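Local coordinates for Di-haem cytochrome c peroxidase family protein (Burkholderia thailandensis E264, PDB 6NX0) that carries two covalently bound c-type hemes and probably reduces peroxide with electrons passed between them, at residues R167-R172 and T320-D325; L355-P358 and Q362-A365. One frame throughout, in Å; residues are numbered along the deposited sequence.

Overall arrangement
From the N terminus, the chain passes residues 167-172, in the loop that runs on into strand 173-175, well before it reaches their partner at 320-325. Interaction 1 therefore closes a loop of 147 residues and joins the region of the first heme c to that of the second. Interaction 2 opens only afterwards, so the two contacts stand in series. With just three residues between 355-358 and 362-365, it folds the connection from helix 348-354 to strand 367-368 back on itself. That strand pairs antiparallel with 324-325 of interaction 1. The contacts also touch directly, Arg172 NE lying 3.4 Å from Leu355 CD1, although their centres are about 16 Å apart.

Interaction 1: R167-R172 and T320-D325; sequences RYVPRR and TDFGYD. With HEC (heme c), chain C.
Phe322 meets Tyr168, Val169 and Pro170 between the two heme pockets, where Val169 approaches one heme c and Asp325 belongs to the pocket of the other. The three residues gather over a single face of the Phe322 ring, each offset toward its rim. Pro170 CD makes a CH-pi contact 4.0 Å from the ring centroid, and Val169 CA makes a second at 4.2 Å. Tyr168 contributes its backbone: its O lies 3.4 Å from Phe322 CE2. Val169 CG2, set anti to its own carbonyl carbon, reaches Phe322 CE1 at 3.6 Å. On the opposite face sits Thr320 CG2, so the phenyl group is sandwiched. The turn that carries the ring is held locally: Phe322 N donates to Thr320 OG1 at 2.8 Å in an ST turn, and Gly323 N donates to Asp321 OD1 from above the carboxylate plane in an Asx turn. Further on, Asp325 OD2 comes within 3.4 Å of heme CBC. Apolar and CH-pi contacts carry the cohesion between the segments, while Thr320 OG1 holds Phe322 N, the Asx turn steadies the next residue, and the Phe322 backbone also bonds to Gly187.

Interaction 2: L355-P358 and Q362-A365; sequences LRWP and QWCA
Trp357 and Trp363 stand 9.9 Å apart from CA to CA, and Pro358 and Gln362 8.9 Å, so the backbones of this short loop stay well separated and side chains fill the interval. Both tryptophans direct their side chains across it, and their indoles cross at about a right angle. The six-membered ring of Trp357 turns an edge toward the five-membered ring of Trp363, an offset edge-to-face pair with planes at 80° and centroids 5.7 Å apart. The touching corner is small: Trp357 CE3 lies 4.0 Å from Trp363 NE1. With CG anti to the carbonyl carbon (chi1 -67°), Trp357 swings its six-membered ring toward Trp363.

A water makes a second link, between Pro358 O and Trp363 NE1. It donates to Pro358 O at 2.7 Å and accepts from Trp363 NE1 at 2.9 Å, sitting at the edge of the Trp363 ring and in its plane. The water thus satisfies the indole N-H and ties it to the Pro358 carbonyl, although the ring is engaged in apolar packing. Gln362 lays its CG, 3.4 Å above the plane, over one face of Trp363, offset toward the rim; a chi1 of 72° puts it there. Trp357 NE1 turns elsewhere, to Thr81 OG1, while Phe174 adds a second edge-to-face partner to the Trp357 ring.

Both indoles rest on Leu348 and Ala352 of helix 348-354, and also on Pro185. That helix ends in a Schellman motif with Arg356, of positive phi, at C-prime; Trp357 N bonds to Ala352 O and Arg356 N to Ala353 O. Cys364 forms a disulfide with Cys349, near the start of the same helix. This is a helix-to-strand connection folded back over its helix, closed covalently by the disulfide and packed through an offset edge-to-face tryptophan pair whose first member, Trp357, also closes the Schellman motif.

Interaction 1: R167-R172 and T320-D325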
loop_
_atom_site.group_PDB
_atom_site.type_symbol
_atom_site.label_atom_id
_atom_site.label_comp_id
_atom_site.label_asym_id
_atom_site.label_seq_id
_atom_site.Cartn_x
_atom_site.Cartn_y
_atom_site.Cartn_z
ATOM N N ARG A 167 1.406 0.601 -10.305
ATOM C CA ARG A 167 2.138 -0.030 -11.396
ATOM C C ARG A 167 3.641 -0.058 -11.157
ATOM O O ARG A 167 4.353 -0.819 -11.832
ATOM C CB ARG A 167 1.820 0.678 -12.717
ATOM C CG ARG A 167 2.420 2.069 -12.873
ATOM C CD ARG A 167 2.007 2.660 -14.230
ATOM N NE ARG A 167 2.695 3.906 -14.522
ATOM C CZ ARG A 167 2.567 4.582 -15.659
ATOM N NH1 ARG A 167 1.765 4.120 -16.596
ATOM N NH2 ARG A 167 3.242 5.723 -15.862
ATOM N N TYR A 168 4.147 0.712 -10.206
ATOM C CA TYR A 168 5.568 0.722 -9.903
ATOM C C TYR A 168 5.962 -0.267 -8.808
ATOM O O TYR A 168 7.147 -0.365 -8.504
ATOM C CB TYR A 168 6.013 2.131 -9.497
ATOM C CG TYR A 168 5.858 3.137 -10.609
ATOM C CD1 TYR A 168 6.780 3.214 -11.635
ATOM C CD2 TYR A 168 4.763 3.993 -10.649
ATOM C CE1 TYR A 168 6.611 4.109 -12.675
ATOM C CE2 TYR A 168 4.603 4.892 -11.683
ATOM C CZ TYR A 168 5.531 4.943 -12.681
ATOM O OH TYR A 168 5.399 5.809 -13.738
ATOM N N VAL A 169 5.018 -0.991 -8.215
ATOM C CA VAL A 169 5.372 -2.027 -7.242
ATOM C C VAL A 169 6.005 -3.188 -8.005
ATOM O O VAL A 169 5.317 -3.844 -8.788
ATOM C CB VAL A 169 4.159 -2.502 -6.432
ATOM C CG1 VAL A 169 4.627 -3.582 -5.447
ATOM C CG2 VAL A 169 3.466 -1.329 -5.707
ATOM N N PRO A 170 7.284 -3.483 -7.797
ATOM C CA PRO A 170 7.933 -4.541 -8.578
ATOM C C PRO A 170 7.543 -5.928 -8.079
ATOM O O PRO A 170 6.957 -6.109 -7.011
ATOM C CB PRO A 170 9.417 -4.269 -8.373
ATOM C CG PRO A 170 9.512 -3.572 -7.076
ATOM C CD PRO A 170 8.224 -2.819 -6.881
ATOM N N ARG A 171 7.850 -6.919 -8.908
ATOM C CA ARG A 171 7.747 -8.293 -8.448
ATOM C C ARG A 171 8.658 -8.492 -7.235
ATOM O O ARG A 171 9.621 -7.756 -7.015
ATOM C CB ARG A 171 8.111 -9.270 -9.577
ATOM C CG ARG A 171 7.032 -9.412 -10.674
ATOM C CD ARG A 171 7.382 -10.511 -11.749
ATOM N NE ARG A 171 8.001 -11.675 -11.105
ATOM C CZ ARG A 171 9.180 -12.211 -11.429
ATOM N NH1 ARG A 171 9.883 -11.762 -12.467
ATOM N NH2 ARG A 171 9.648 -13.235 -10.721
ATOM N N ARG A 172 8.360 -9.536 -6.454
ATOM C CA ARG A 172 9.173 -9.846 -5.290
ATOM C C ARG A 172 10.597 -10.186 -5.694
ATOM O O ARG A 172 10.819 -10.912 -6.662
ATOM C CB ARG A 172 8.590 -11.037 -4.510
ATOM C CG ARG A 172 7.238 -10.827 -3.845
ATOM C CD ARG A 172 6.861 -12.098 -3.074
ATOM N NE ARG A 172 6.556 -13.196 -3.984
ATOM C CZ ARG A 172 5.355 -13.706 -4.220
ATOM N NH1 ARG A 172 4.274 -13.250 -3.601
ATOM N NH2 ARG A 172 5.231 -14.716 -5.073
ATOM N N THR A 320 8.813 5.550 -1.466
ATOM C CA THR A 320 9.053 4.217 -0.969
ATOM C C THR A 320 10.080 3.574 -1.880
ATOM O O THR A 320 10.134 3.867 -3.079
ATOM C CB THR A 320 7.793 3.341 -0.921
ATOM O OG1 THR A 320 8.219 2.039 -0.496
ATOM C CG2 THR A 320 7.097 3.272 -2.272
ATOM N N ASP A 321 10.887 2.704 -1.289
ATOM C CA ASP A 321 11.764 1.827 -2.045
ATOM C C ASP A 321 11.156 0.450 -2.261
ATOM O O ASP A 321 11.812 -0.426 -2.836
ATOM C CB ASP A 321 13.135 1.724 -1.351
ATOM C CG ASP A 321 13.077 1.101 0.038
ATOM O OD1 ASP A 321 11.972 0.762 0.540
ATOM O OD2 ASP A 321 14.175 0.968 0.651
ATOM N N PHE A 322 9.891 0.261 -1.859
ATOM C CA PHE A 322 9.178 -1.018 -1.914
ATOM C C PHE A 322 9.849 -2.099 -1.091
ATOM O O PHE A 322 9.568 -3.289 -1.293
ATOM C CB PHE A 322 8.976 -1.472 -3.358
ATOM C CG PHE A 322 8.290 -0.423 -4.201
ATOM C CD1 PHE A 322 6.925 -0.190 -4.062
ATOM C CD2 PHE A 322 9.013 0.376 -5.065
ATOM C CE1 PHE A 322 6.284 0.806 -4.820
ATOM C CE2 PHE A 322 8.369 1.372 -5.814
ATOM C CZ PHE A 322 7.001 1.570 -5.676
ATOM N N GLY A 323 10.670 -1.684 -0.128
ATOM C CA GLY A 323 11.222 -2.575 0.865
ATOM C C GLY A 323 10.286 -2.760 2.036
ATOM O O GLY A 323 9.144 -2.305 2.034
ATOM N N TYR A 324 10.792 -3.460 3.048
ATOM C CA TYR A 324 10.024 -3.888 4.214
ATOM C C TYR A 324 10.710 -3.441 5.492
ATOM O O TYR A 324 11.937 -3.518 5.613
ATOM C CB TYR A 324 9.864 -5.429 4.224
ATOM C CG TYR A 324 8.933 -5.895 3.135
ATOM C CD1 TYR A 324 9.350 -6.020 1.807
ATOM C CD2 TYR A 324 7.596 -6.184 3.428
ATOM C CE1 TYR A 324 8.461 -6.399 0.812
ATOM C CE2 TYR A 324 6.724 -6.559 2.453
ATOM C CZ TYR A 324 7.149 -6.685 1.148
ATOM O OH TYR A 324 6.202 -7.065 0.217
ATOM N N ASP A 325 9.923 -2.963 6.450
ATOM C CA ASP A 325 10.459 -2.693 7.770
ATOM C C ASP A 325 9.387 -2.884 8.829
ATOM O O ASP A 325 8.213 -3.104 8.534
ATOM C CB ASP A 325 11.067 -1.291 7.837
ATOM C CG ASP A 325 12.414 -1.288 8.547
ATOM O OD1 ASP A 325 12.527 -1.891 9.645
ATOM O OD2 ASP A 325 13.371 -0.741 7.954
HETATM FE FE HEC C . 6.893 5.718 7.388
HETATM C CHA HEC C . 3.893 4.099 7.031
HETATM C CHB HEC C . 5.285 8.749 7.258
HETATM C CHC HEC C . 9.756 7.315 8.399
HETATM C CHD HEC C . 8.599 2.771 7.156
HETATM N NA HEC C . 4.969 6.307 7.127
HETATM C C1A HEC C . 3.892 5.459 6.951
HETATM C C2A HEC C . 2.710 6.280 6.914
HETATM C C3A HEC C . 3.104 7.558 6.873
HETATM C C4A HEC C . 4.538 7.605 7.014
HETATM C CMA HEC C . 2.220 8.802 6.916
HETATM C CAA HEC C . 1.274 5.755 6.686
HETATM C CBA HEC C . 0.945 5.677 5.206
HETATM C CGA HEC C . -0.391 5.058 4.873
HETATM O O1A HEC C . -0.597 4.833 3.641
HETATM O O2A HEC C . -1.104 4.535 5.774
HETATM N NB HEC C . 7.437 7.631 7.730
HETATM C C1B HEC C . 6.619 8.750 7.560
HETATM C C2B HEC C . 7.393 9.933 7.891
HETATM C C3B HEC C . 8.610 9.554 8.275
HETATM C C4B HEC C . 8.669 8.105 8.133
HETATM C CMB HEC C . 6.856 11.381 7.746
HETATM C CAB HEC C . 9.766 10.414 8.845
HETATM C CBB HEC C . 9.318 11.134 10.137
HETATM N NC HEC C . 8.820 5.172 7.641
HETATM C C1C HEC C . 9.831 5.975 8.132
HETATM C C2C HEC C . 11.010 5.163 8.251
HETATM C C3C HEC C . 10.722 3.929 7.815
HETATM C C4C HEC C . 9.324 3.896 7.456
HETATM C CMC HEC C . 12.360 5.756 8.711
HETATM C CAC HEC C . 11.715 2.794 7.518
HETATM C CBC HEC C . 12.393 2.386 8.843
HETATM N ND HEC C . 6.338 3.805 7.084
HETATM C C1D HEC C . 7.232 2.730 7.043
HETATM C C2D HEC C . 6.468 1.517 7.057
HETATM C C3D HEC C . 5.041 1.904 7.112
HETATM C C4D HEC C . 5.025 3.341 7.074
HETATM C CMD HEC C . 6.991 0.084 7.032
HETATM C CAD HEC C . 3.834 0.960 7.185
HETATM C CBD HEC C . 3.611 0.598 8.641
HETATM C CGD HEC C . 2.245 -0.006 8.850
HETATM O O1D HEC C . 1.409 0.052 7.915
HETATM O O2D HEC C . 1.948 -0.385 10.020
#

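Interaction 2: L355-P358 and Q362-A365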
loop_
_atom_site.group_PDB
_atom_site.type_symbol
_atom_site.label_atom_id
_atom_site.label_comp_id
_atom_site.label_asym_id
_atom_site.label_seq_id
_atom_site.Cartn_x
_atom_site.Cartn_y
_atom_site.Cartn_z
ATOM N N LEU A 355 6.669 -19.014 0.807
ATOM C CA LEU A 355 7.645 -19.035 -0.271
ATOM C C LEU A 355 8.906 -19.800 0.112
ATOM O O LEU A 355 9.879 -19.805 -0.646
ATOM C CB LEU A 355 8.003 -17.594 -0.682
ATOM C CG LEU A 355 6.824 -16.726 -1.135
ATOM C CD1 LEU A 355 7.293 -15.313 -1.441
ATOM C CD2 LEU A 355 6.113 -17.312 -2.333
ATOM N N ARG A 356 8.911 -20.431 1.290
ATOM C CA ARG A 356 10.056 -21.174 1.808
ATOM C C ARG A 356 11.329 -20.336 1.860
ATOM O O ARG A 356 12.436 -20.848 1.702
ATOM C CB ARG A 356 10.266 -22.457 0.994
ATOM C CG ARG A 356 9.150 -23.463 1.212
ATOM C CD ARG A 356 9.368 -24.799 0.484
ATOM N NE ARG A 356 10.575 -25.525 0.899
ATOM C CZ ARG A 356 10.627 -26.443 1.869
ATOM N NH1 ARG A 356 9.549 -26.751 2.576
ATOM N NH2 ARG A 356 11.775 -27.051 2.151
ATOM N N TRP A 357 11.201 -19.037 2.131
ATOM C CA TRP A 357 12.374 -18.241 2.413
ATOM C C TRP A 357 13.039 -18.754 3.688
ATOM O O TRP A 357 12.352 -19.164 4.623
ATOM C CB TRP A 357 12.002 -16.780 2.621
ATOM C CG TRP A 357 11.494 -16.065 1.423
ATOM C CD1 TRP A 357 11.374 -16.540 0.153
ATOM C CD2 TRP A 357 11.058 -14.709 1.393
ATOM N NE1 TRP A 357 10.881 -15.556 -0.679
ATOM C CE2 TRP A 357 10.683 -14.422 0.070
ATOM C CE3 TRP A 357 10.954 -13.702 2.362
ATOM C CZ2 TRP A 357 10.197 -13.175 -0.308
ATOM C CZ3 TRP A 357 10.474 -12.464 1.975
ATOM C CH2 TRP A 357 10.110 -12.222 0.656
ATOM N N PRO A 358 14.363 -18.666 3.786
ATOM C CA PRO A 358 15.041 -19.172 4.985
ATOM C C PRO A 358 14.673 -18.386 6.241
ATOM O O PRO A 358 14.560 -17.161 6.221
ATOM C CB PRO A 358 16.530 -19.024 4.638
ATOM C CG PRO A 358 16.585 -17.999 3.579
ATOM C CD PRO A 358 15.314 -18.141 2.787
ATOM N N GLN A 362 12.122 -14.350 11.030
ATOM C CA GLN A 362 12.917 -13.140 11.175
ATOM C C GLN A 362 12.178 -11.947 10.599
ATOM O O GLN A 362 12.503 -10.805 10.944
ATOM C CB GLN A 362 14.272 -13.282 10.487
ATOM C CG GLN A 362 14.190 -13.270 8.981
ATOM C CD GLN A 362 15.506 -13.624 8.300
ATOM O OE1 GLN A 362 15.621 -14.659 7.622
ATOM N NE2 GLN A 362 16.493 -12.748 8.442
ATOM N N TRP A 363 11.184 -12.200 9.752
ATOM C CA TRP A 363 10.420 -11.161 9.069
ATOM C C TRP A 363 9.079 -10.879 9.730
ATOM O O TRP A 363 8.289 -10.115 9.178
ATOM C CB TRP A 363 10.172 -11.538 7.607
ATOM C CG TRP A 363 11.417 -11.845 6.845
ATOM C CD1 TRP A 363 11.771 -13.056 6.302
ATOM C CD2 TRP A 363 12.480 -10.944 6.551
ATOM N NE1 TRP A 363 13.000 -12.957 5.690
ATOM C CE2 TRP A 363 13.457 -11.671 5.830
ATOM C CE3 TRP A 363 12.707 -9.594 6.828
ATOM C CZ2 TRP A 363 14.634 -11.084 5.378
ATOM C CZ3 TRP A 363 13.871 -9.018 6.391
ATOM C CH2 TRP A 363 14.824 -9.754 5.673
ATOM N N CYS A 364 8.772 -11.495 10.863
ATOM C CA CYS A 364 7.536 -11.148 11.550
ATOM C C CYS A 364 7.611 -9.700 12.011
ATOM O O CYS A 364 8.651 -9.232 12.484
ATOM C CB CYS A 364 7.273 -12.099 12.716
ATOM S SG CYS A 364 6.727 -13.779 12.204
ATOM N N ALA A 365 6.505 -8.988 11.828
ATOM C CA ALA A 365 6.298 -7.561 12.095
ATOM C C ALA A 365 6.794 -6.683 10.945
ATOM O O ALA A 365 6.595 -5.457 11.007
ATOM C CB ALA A 365 6.931 -7.083 13.414
HETATM O O HOH W 1 14.461 -15.128 4.452
#